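PDB 6CN7: aerobactin synthase IucC from Klebsiella pneumoniae, which probably catalyses the ATP-dependent joining of a second N-acetyl-N-hydroxylysine to the citryl intermediate, the step that completes the siderophore aerobactin. Local coordinates for residues M19-E24 with W57-I62. The protein carries 5 engineered substitutions. Numbering follows the deposited sequence.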
loop_
_atom_site.group_PDB
_atom_site.type_symbol
_atom_site.label_atom_id
_atom_site.label_comp_id
_atom_site.label_asym_id
_atom_site.label_seq_id
_atom_site.Cartn_x
_atom_site.Cartn_y
_atom_site.Cartn_z
ATOM N N MET A 19 10.055 -28.400 2.704
ATOM C CA MET A 19 8.703 -28.699 2.241
ATOM C C MET A 19 8.467 -30.203 2.166
ATOM O O MET A 19 7.470 -30.712 2.689
ATOM C CB MET A 19 8.462 -28.050 0.875
ATOM C CG MET A 19 8.479 -26.530 0.890
ATOM S SD MET A 19 8.518 -25.814 -0.771
ATOM C CE MET A 19 6.910 -26.300 -1.398
ATOM N N LEU A 20 9.371 -30.931 1.509
ATOM C CA LEU A 20 9.189 -32.372 1.351
ATOM C C LEU A 20 9.128 -33.068 2.705
ATOM O O LEU A 20 8.268 -33.926 2.938
ATOM C CB LEU A 20 10.321 -32.959 0.504
ATOM C CG LEU A 20 10.388 -32.583 -0.978
ATOM C CD1 LEU A 20 11.648 -33.163 -1.601
ATOM C CD2 LEU A 20 9.154 -33.064 -1.734
ATOM N N ALA A 21 10.038 -32.712 3.613
ATOM C CA ALA A 21 10.123 -33.413 4.889
ATOM C C ALA A 21 8.875 -33.190 5.734
ATOM O O ALA A 21 8.359 -34.133 6.342
ATOM C CB ALA A 21 11.370 -32.969 5.650
ATOM N N GLU A 22 8.374 -31.953 5.785
ATOM C CA GLU A 22 7.224 -31.668 6.636
ATOM C C GLU A 22 5.938 -32.229 6.035
ATOM O O GLU A 22 5.100 -32.783 6.756
ATOM C CB GLU A 22 7.101 -30.160 6.867
ATOM C CG GLU A 22 6.104 -29.768 7.959
ATOM C CD GLU A 22 6.546 -30.193 9.347
ATOM O OE1 GLU A 22 7.766 -30.314 9.575
ATOM O OE2 GLU A 22 5.670 -30.405 10.210
ATOM N N LEU A 23 5.761 -32.099 4.717
ATOM C CA LEU A 23 4.569 -32.654 4.084
ATOM C C LEU A 23 4.561 -34.176 4.140
ATOM O O LEU A 23 3.487 -34.785 4.184
ATOM C CB LEU A 23 4.466 -32.176 2.634
ATOM C CG LEU A 23 4.178 -30.685 2.439
ATOM C CD1 LEU A 23 4.352 -30.298 0.986
ATOM C CD2 LEU A 23 2.776 -30.335 2.911
ATOM N N GLU A 24 5.739 -34.806 4.137
ATOM C CA GLU A 24 5.797 -36.256 4.301
ATOM C C GLU A 24 5.475 -36.648 5.737
ATOM O O GLU A 24 4.846 -37.684 5.983
ATOM C CB GLU A 24 7.177 -36.774 3.893
ATOM C CG GLU A 24 7.215 -38.257 3.506
ATOM C CD GLU A 24 7.489 -39.180 4.683
ATOM O OE1 GLU A 24 7.745 -38.676 5.802
ATOM O OE2 GLU A 24 7.453 -40.418 4.488
ATOM N N TRP A 57 10.608 -39.007 15.670
ATOM C CA TRP A 57 9.231 -38.569 15.489
ATOM C C TRP A 57 8.596 -39.112 14.217
ATOM O O TRP A 57 7.386 -38.949 14.034
ATOM C CB TRP A 57 9.167 -37.041 15.471
ATOM C CG TRP A 57 9.428 -36.430 16.808
ATOM C CD1 TRP A 57 10.611 -35.933 17.266
ATOM C CD2 TRP A 57 8.484 -36.263 17.868
ATOM N NE1 TRP A 57 10.462 -35.461 18.546
ATOM C CE2 TRP A 57 9.163 -35.652 18.940
ATOM C CE3 TRP A 57 7.129 -36.571 18.017
ATOM C CZ2 TRP A 57 8.533 -35.340 20.144
ATOM C CZ3 TRP A 57 6.506 -36.265 19.210
ATOM C CH2 TRP A 57 7.207 -35.653 20.258
ATOM N N GLY A 58 9.367 -39.763 13.352
ATOM C CA GLY A 58 8.894 -40.124 12.034
ATOM C C GLY A 58 9.139 -39.066 10.985
ATOM O O GLY A 58 8.652 -39.208 9.857
ATOM N N TRP A 59 9.881 -38.015 11.319
ATOM C CA TRP A 59 10.123 -36.892 10.424
ATOM C C TRP A 59 11.515 -37.018 9.819
ATOM O O TRP A 59 12.483 -37.302 10.533
ATOM C CB TRP A 59 9.978 -35.578 11.190
ATOM C CG TRP A 59 10.421 -34.373 10.439
ATOM C CD1 TRP A 59 9.873 -33.869 9.299
ATOM C CD2 TRP A 59 11.495 -33.495 10.791
ATOM N NE1 TRP A 59 10.547 -32.737 8.908
ATOM C CE2 TRP A 59 11.548 -32.485 9.809
ATOM C CE3 TRP A 59 12.422 -33.469 11.837
ATOM C CZ2 TRP A 59 12.490 -31.464 9.842
ATOM C CZ3 TRP A 59 13.357 -32.450 11.868
ATOM C CH2 TRP A 59 13.384 -31.462 10.877
ATOM N N LEU A 60 11.609 -36.804 8.506
ATOM C CA LEU A 60 12.853 -37.021 7.777
ATOM C C LEU A 60 13.837 -35.875 7.976
ATOM O O LEU A 60 13.452 -34.703 8.012
ATOM C CB LEU A 60 12.566 -37.182 6.285
ATOM C CG LEU A 60 11.772 -38.422 5.870
ATOM C CD1 LEU A 60 11.250 -38.263 4.453
ATOM C CD2 LEU A 60 12.635 -39.668 5.988
ATOM N N TRP A 61 15.118 -36.222 8.098
ATOM C CA TRP A 61 16.212 -35.255 8.040
ATOM C C TRP A 61 16.813 -35.359 6.644
ATOM O O TRP A 61 17.628 -36.244 6.374
ATOM C CB TRP A 61 17.259 -35.529 9.114
ATOM C CG TRP A 61 16.699 -35.728 10.486
ATOM C CD1 TRP A 61 15.474 -35.339 10.943
ATOM C CD2 TRP A 61 17.349 -36.379 11.584
ATOM N NE1 TRP A 61 15.322 -35.708 12.257
ATOM C CE2 TRP A 61 16.459 -36.348 12.673
ATOM C CE3 TRP A 61 18.599 -36.985 11.748
ATOM C CZ2 TRP A 61 16.779 -36.899 13.913
ATOM C CZ3 TRP A 61 18.914 -37.531 12.979
ATOM C CH2 TRP A 61 18.009 -37.484 14.045
ATOM N N ILE A 62 16.405 -34.459 5.759
ATOM C CA ILE A 62 16.794 -34.520 4.354
ATOM C C ILE A 62 18.096 -33.757 4.155
ATOM O O ILE A 62 18.241 -32.624 4.626
ATOM C CB ILE A 62 15.675 -33.960 3.459
ATOM C CG1 ILE A 62 14.455 -34.888 3.523
ATOM C CG2 ILE A 62 16.167 -33.785 2.016
ATOM C CD1 ILE A 62 13.262 -34.427 2.703
HETATM O O HOH W 1 9.105 -36.693 7.098
#
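Ala21 and Leu60 bring their CA atoms nearest, 5.4 Å apart, where helix 19-24 runs almost antiparallel (170°) to strand 60-62 with their axes 8.3 Å apart. The small Ala21 is consistent with this close approach: its methyl sits among three neighbours, CB 3.4 Å from NE1 of Trp59, near the carbonyl of Leu60, and 3.8 Å from CD1 of Ile62. That extended Ile62 side chain also reaches CB of Leu20. With CG anti to the backbone N (chi1 170°), Trp59 swings its indole toward the helix and offers an edge to the Ala21 carbonyl, O to CD1 3.3 Å. One water links the two segments, accepting from Leu60 N and donating to Ala21 O and, at 2.7 Å, to Glu24 OE1. The chain of Glu24 bends at chi2 (-90°), and its carboxylate also lies against CD1 of Leu60. Its other oxygen, OE2, takes a hydrogen bond from Ala31 N and a salt bridge from Arg54, while Glu22 pairs with Lys140 and Arg492. Arg492 makes a cation-pi contact with Trp59, tying this contact to helix 475-499. The whole is a helix-on-sheet packing: strand 60-62 is an edge strand, within this chain, of the four-stranded antiparallel sheet, next to strand 46-54, and helix 4-25 packs against it and, through Met19, Leu20 and Leu23, meets helix 76-87.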